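Local coordinates for nuclear import protein MOG1 (Saccharomyces cerevisiae, PDB 1JHS), which takes part in the Ran GTPase system that drives nuclear protein import and poly(A)+ mRNA export, interacting with the small GTPase GSP1, at residues 150-155 with 160-165; 39-44 with 49-54. The protein carries 1 engineered substitution. One frame throughout, in Å; residues are numbered along the deposited sequence.

Contact 1 (150-155 with 160-165); sequences KEEASQ and ELPARC
Gln-155 meets Glu-160 twice across the turn between helix 150-157 and the start of helix 163-178. Its backbone O accepts from Glu-160 N at 2.8 Å. The second bond, side chain to side chain, is weak: Gln-155 NE2 lies 3.0 Å from Glu-160 OE2, with 132° at the hydrogen, while amide and carboxylate stand almost perpendicular. The other branch of the amide, OE1, approaches the ring of Pro-162, 3.8 Å from its CB.

One helical turn earlier, Glu-152 has its CG anti to the carbonyl carbon (chi1 -66°), and the chain runs extended from there. Its aliphatic part passes the same proline, whose CG is 3.9 Å from Glu-152 CB, and its carboxylate reaches the guanidinium of Arg-164. The two flat groups are only 15° apart. This is a side-on bidentate salt bridge: Arg-164 NH2 donates to Glu-152 OE1 at 2.8 Å and Arg-164 NE to Glu-152 OE2 at 3.0 Å, each N-H pointing at the syn lone pair of its oxygen. Arg-164 NH1 pairs with Glu-55 and NH2 also reaches Pro-147 O, so the buried cation ties the turn to the rest of the fold.

Pro-162, the N-cap residue, has no side-chain acceptor for the first amides of helix 163-178. Two waters stand in. One accepts from Ala-163 N and from Gln-155 NE2; the other accepts from Arg-164 N and donates to Glu-152 OE2. The preceding helix thus serves the N terminus of the next through solvent, and the positive end of that helix dipole, together with the arginine, would be expected to stabilise Glu-152 as a carboxylate.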
loop_
_atom_site.group_PDB
_atom_site.type_symbol
_atom_site.label_atom_id
_atom_site.label_comp_id
_atom_site.label_asym_id
_atom_site.label_seq_id
_atom_site.Cartn_x
_atom_site.Cartn_y
_atom_site.Cartn_z
ATOM N N LYS A 150 5.187 -7.619 18.184
ATOM C CA LYS A 150 4.269 -8.273 19.119
ATOM C C LYS A 150 3.433 -7.201 19.829
ATOM O O LYS A 150 2.224 -7.354 20.033
ATOM C CB LYS A 150 5.069 -9.064 20.151
ATOM C CG LYS A 150 4.229 -9.687 21.296
ATOM C CD LYS A 150 5.178 -10.355 22.327
ATOM C CE LYS A 150 4.455 -11.287 23.309
ATOM N NZ LYS A 150 5.489 -11.932 24.217
ATOM N N GLU A 151 4.088 -6.111 20.201
ATOM C CA GLU A 151 3.419 -5.018 20.903
ATOM C C GLU A 151 2.325 -4.370 20.046
ATOM O O GLU A 151 1.209 -4.123 20.522
ATOM C CB GLU A 151 4.448 -3.965 21.305
ATOM C CG GLU A 151 3.859 -2.767 22.011
ATOM C CD GLU A 151 4.090 -2.812 23.512
ATOM O OE1 GLU A 151 3.985 -3.924 24.099
ATOM O OE2 GLU A 151 4.374 -1.740 24.107
ATOM N N GLU A 152 2.651 -4.079 18.786
ATOM C CA GLU A 152 1.680 -3.466 17.876
ATOM C C GLU A 152 0.509 -4.406 17.580
ATOM O O GLU A 152 -0.624 -3.954 17.411
ATOM C CB GLU A 152 2.368 -3.060 16.559
ATOM C CG GLU A 152 3.419 -1.949 16.704
ATOM C CD GLU A 152 4.279 -1.784 15.434
ATOM O OE1 GLU A 152 4.463 -2.794 14.709
ATOM O OE2 GLU A 152 4.785 -0.661 15.179
ATOM N N ALA A 153 0.776 -5.707 17.500
ATOM C CA ALA A 153 -0.291 -6.661 17.218
ATOM C C ALA A 153 -1.266 -6.702 18.389
ATOM O O ALA A 153 -2.479 -6.822 18.193
ATOM C CB ALA A 153 0.290 -8.048 16.947
ATOM N N SER A 154 -0.734 -6.582 19.603
ATOM C CA SER A 154 -1.573 -6.571 20.803
ATOM C C SER A 154 -2.490 -5.357 20.788
ATOM O O SER A 154 -3.675 -5.462 21.092
ATOM C CB SER A 154 -0.706 -6.556 22.058
ATOM O OG SER A 154 -0.039 -7.800 22.198
ATOM N N GLN A 155 -1.943 -4.200 20.429
ATOM C CA GLN A 155 -2.742 -2.979 20.344
ATOM C C GLN A 155 -3.878 -3.176 19.338
ATOM O O GLN A 155 -5.044 -2.910 19.640
ATOM C CB GLN A 155 -1.879 -1.788 19.900
ATOM C CG GLN A 155 -0.922 -1.242 20.949
ATOM C CD GLN A 155 -0.065 -0.109 20.400
ATOM O OE1 GLN A 155 0.789 -0.322 19.538
ATOM N NE2 GLN A 155 -0.307 1.110 20.885
ATOM N N GLU A 160 -6.806 -0.787 19.131
ATOM C CA GLU A 160 -6.068 0.469 19.169
ATOM C C GLU A 160 -5.162 0.506 17.937
ATOM O O GLU A 160 -4.499 -0.485 17.622
ATOM C CB GLU A 160 -5.221 0.539 20.437
ATOM C CG GLU A 160 -4.580 1.889 20.692
ATOM C CD GLU A 160 -3.513 1.824 21.775
ATOM O OE1 GLU A 160 -3.565 0.891 22.612
ATOM O OE2 GLU A 160 -2.632 2.712 21.800
ATOM N N LEU A 161 -5.141 1.638 17.239
ATOM C CA LEU A 161 -4.321 1.768 16.037
ATOM C C LEU A 161 -2.889 2.136 16.376
ATOM O O LEU A 161 -2.626 3.225 16.871
ATOM C CB LEU A 161 -4.906 2.837 15.111
ATOM C CG LEU A 161 -4.331 2.949 13.695
ATOM C CD1 LEU A 161 -4.546 1.633 12.944
ATOM C CD2 LEU A 161 -5.010 4.093 12.970
ATOM N N PRO A 162 -1.941 1.226 16.108
ATOM C CA PRO A 162 -0.531 1.502 16.396
ATOM C C PRO A 162 -0.073 2.803 15.725
ATOM O O PRO A 162 -0.514 3.131 14.620
ATOM C CB PRO A 162 0.190 0.280 15.814
ATOM C CG PRO A 162 -0.814 -0.813 15.957
ATOM C CD PRO A 162 -2.121 -0.137 15.567
ATOM N N ALA A 163 0.806 3.546 16.392
ATOM C CA ALA A 163 1.321 4.802 15.835
ATOM C C ALA A 163 1.946 4.608 14.458
ATOM O O ALA A 163 1.800 5.455 13.577
ATOM C CB ALA A 163 2.379 5.409 16.769
ATOM N N ARG A 164 2.669 3.505 14.283
ATOM C CA ARG A 164 3.340 3.277 13.002
ATOM C C ARG A 164 2.317 3.083 11.891
ATOM O O ARG A 164 2.564 3.470 10.751
ATOM C CB ARG A 164 4.278 2.062 13.074
ATOM C CG ARG A 164 5.095 1.874 11.793
ATOM C CD ARG A 164 6.318 0.990 12.015
ATOM N NE ARG A 164 5.995 -0.356 12.497
ATOM C CZ ARG A 164 6.283 -1.478 11.837
ATOM N NH1 ARG A 164 6.884 -1.419 10.656
ATOM N NH2 ARG A 164 6.037 -2.659 12.394
ATOM N N CYS A 165 1.179 2.469 12.211
ATOM C CA CYS A 165 0.125 2.298 11.207
ATOM C C CYS A 165 -0.427 3.666 10.811
ATOM O O CYS A 165 -0.759 3.906 9.652
ATOM C CB CYS A 165 -0.983 1.423 11.758
ATOM S SG CYS A 165 -0.415 -0.311 11.903
HETATM O O HOH W 1 3.557 1.505 16.343
HETATM O O HOH W 2 0.884 3.303 19.227
#

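Contact 2 (39-44 with 49-54); sequences NSRRDE and DGLATN
Asn-39 lays its amide against the backbone of Thr-53, its CG 3.4 Å from Thr-53 CA, where strand 34-39 gives way to the loop leading to strand 56-63. With CG anti to the backbone N (chi1 -173°), the side chain spans two stretches of main chain. OD1 accepts from Arg-41 N at 2.9 Å, nearly in line with its own C=O bond, closing an Asx turn; ND2 donates to Ala-52 O at 2.8 Å, meeting that carbonyl from above its plane, and also to Glu-55 OE1. Replacing Asn-39 with an alanine removes both polar branches and would probably leave Ala-52 O and Glu-55 OE1 without this donor and the turn at Arg-41 N without its acceptor.

Beside it, the extended Arg-41 chain carries its guanidinium past Ala-52 to Asp-49. NH2 meets Asp-49 OD1 in a salt bridge at the guanidinium edge, although the modelled separation is too short to trust in detail. NH1 lies 3.7 Å from Leu-51 CB, and a water it shares with Ala-52 O sits in the guanidinium plane. NE donates to Pro-19 O, and Phe-47 adds a cation-pi contact. The methyl CG2 of Thr-53 packs on Arg-41 O at 3.6 Å.

The outer end is looser. Exposed Asp-43 comes no nearer to Thr-53 than 3.7 Å, from OD1 to OG1. The polar grip between the two segments thus comes from Asn-39 and Arg-41, which probably fix the loop's inner side, whereas Asp-43 adds only a long approach.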
loop_
_atom_site.group_PDB
_atom_site.type_symbol
_atom_site.label_atom_id
_atom_site.label_comp_id
_atom_site.label_asym_id
_atom_site.label_seq_id
_atom_site.Cartn_x
_atom_site.Cartn_y
_atom_site.Cartn_z
ATOM N N ASN A 39 12.137 -0.772 2.635
ATOM C CA ASN A 39 12.793 0.042 3.650
ATOM C C ASN A 39 14.197 -0.549 3.861
ATOM O O ASN A 39 14.318 -1.694 4.317
ATOM C CB ASN A 39 11.996 -0.039 4.966
ATOM C CG ASN A 39 12.520 0.921 6.025
ATOM O OD1 ASN A 39 13.724 1.207 6.079
ATOM N ND2 ASN A 39 11.625 1.410 6.879
ATOM N N SER A 40 15.239 0.216 3.523
ATOM C CA SER A 40 16.616 -0.260 3.713
ATOM C C SER A 40 17.353 0.521 4.811
ATOM O O SER A 40 18.581 0.513 4.860
ATOM C CB SER A 40 17.404 -0.153 2.407
ATOM O OG SER A 40 17.506 1.209 2.033
ATOM N N ARG A 41 16.602 1.177 5.698
ATOM C CA ARG A 41 17.202 1.942 6.794
ATOM C C ARG A 41 17.906 1.040 7.805
ATOM O O ARG A 41 17.484 -0.091 8.046
ATOM C CB ARG A 41 16.129 2.725 7.550
ATOM C CG ARG A 41 15.351 3.720 6.708
ATOM C CD ARG A 41 14.234 4.389 7.530
ATOM N NE ARG A 41 13.545 5.418 6.755
ATOM C CZ ARG A 41 12.527 6.146 7.199
ATOM N NH1 ARG A 41 12.062 5.963 8.425
ATOM N NH2 ARG A 41 11.983 7.072 6.422
ATOM N N ARG A 42 18.970 1.555 8.407
ATOM C CA ARG A 42 19.684 0.809 9.438
ATOM C C ARG A 42 18.925 1.036 10.752
ATOM O O ARG A 42 18.240 2.052 10.919
ATOM C CB ARG A 42 21.133 1.307 9.554
ATOM C CG ARG A 42 21.973 1.027 8.311
ATOM C CD ARG A 42 23.465 1.369 8.519
ATOM N NE ARG A 42 23.672 2.784 8.809
ATOM C CZ ARG A 42 23.549 3.758 7.916
ATOM N NH1 ARG A 42 23.227 3.473 6.659
ATOM N NH2 ARG A 42 23.728 5.017 8.288
ATOM N N ASP A 43 19.035 0.102 11.688
ATOM C CA ASP A 43 18.313 0.254 12.946
ATOM C C ASP A 43 18.683 1.542 13.689
ATOM O O ASP A 43 17.831 2.150 14.329
ATOM C CB ASP A 43 18.555 -0.947 13.875
ATOM C CG ASP A 43 18.115 -2.268 13.266
ATOM O OD1 ASP A 43 17.213 -2.269 12.398
ATOM O OD2 ASP A 43 18.669 -3.317 13.677
ATOM N N GLU A 44 19.943 1.958 13.583
ATOM C CA GLU A 44 20.430 3.160 14.267
ATOM C C GLU A 44 19.819 4.455 13.760
ATOM O O GLU A 44 19.429 5.314 14.555
ATOM C CB GLU A 44 21.952 3.303 14.128
ATOM C CG GLU A 44 22.753 2.024 14.166
ATOM C CD GLU A 44 22.697 1.279 12.854
ATOM O OE1 GLU A 44 21.786 0.444 12.693
ATOM O OE2 GLU A 44 23.556 1.540 11.980
ATOM N N ASP A 49 9.964 10.160 10.967
ATOM C CA ASP A 49 8.910 9.513 10.178
ATOM C C ASP A 49 7.833 8.708 10.884
ATOM O O ASP A 49 6.677 8.700 10.465
ATOM C CB ASP A 49 9.551 8.533 9.163
ATOM C CG ASP A 49 9.968 9.213 7.914
ATOM O OD1 ASP A 49 10.118 8.535 6.888
ATOM O OD2 ASP A 49 10.136 10.458 7.963
ATOM N N GLY A 50 8.242 7.969 11.903
ATOM C CA GLY A 50 7.315 7.105 12.594
ATOM C C GLY A 50 7.414 5.700 12.003
ATOM O O GLY A 50 6.764 4.783 12.488
ATOM N N LEU A 51 8.222 5.535 10.955
ATOM C CA LEU A 51 8.394 4.225 10.313
ATOM C C LEU A 51 9.509 3.432 11.002
ATOM O O LEU A 51 10.328 4.000 11.719
ATOM C CB LEU A 51 8.733 4.398 8.824
ATOM C CG LEU A 51 7.729 5.209 7.997
ATOM C CD1 LEU A 51 8.119 5.228 6.503
ATOM C CD2 LEU A 51 6.355 4.582 8.183
ATOM N N ALA A 52 9.524 2.115 10.817
ATOM C CA ALA A 52 10.580 1.302 11.425
ATOM C C ALA A 52 11.572 0.966 10.304
ATOM O O ALA A 52 12.063 1.884 9.633
ATOM C CB ALA A 52 9.975 0.037 12.056
ATOM N N THR A 53 11.884 -0.312 10.085
ATOM C CA THR A 53 12.821 -0.644 9.007
ATOM C C THR A 53 12.377 -1.817 8.153
ATOM O O THR A 53 13.163 -2.302 7.352
ATOM C CB THR A 53 14.278 -0.990 9.520
ATOM O OG1 THR A 53 14.260 -2.238 10.229
ATOM C CG2 THR A 53 14.813 0.086 10.458
ATOM N N ASN A 54 11.122 -2.254 8.285
ATOM C CA ASN A 54 10.678 -3.423 7.528
ATOM C C ASN A 54 9.473 -3.253 6.606
ATOM O O ASN A 54 8.948 -4.245 6.128
ATOM C CB ASN A 54 10.430 -4.605 8.481
ATOM C CG ASN A 54 9.278 -4.351 9.449
ATOM O OD1 ASN A 54 8.696 -3.267 9.452
ATOM N ND2 ASN A 54 8.956 -5.348 10.296
HETATM O O HOH W 3 13.212 4.393 10.626
#

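Along the chain contact 2 is complete well before contact 1 begins; their centres are about 16 Å apart and each lies about 17 Å from the centre of the chain. Contact 2 lies in the loop joining strands 34-39 and 56-63, neighbours in the seven-stranded antiparallel sheet; contact 1 follows strand 138-147 of that sheet and leads into helix 163-178. They meet at Arg-164: its NH1 lies 2.9 Å from Asn-54 OD1, a probable hydrogen bond, and its CG packs on Gly-50 O. Leu-51 reaches farther along the same helix, to Ala-167 and Val-168, so the helix start and the strand-connecting loop form one continuous junction.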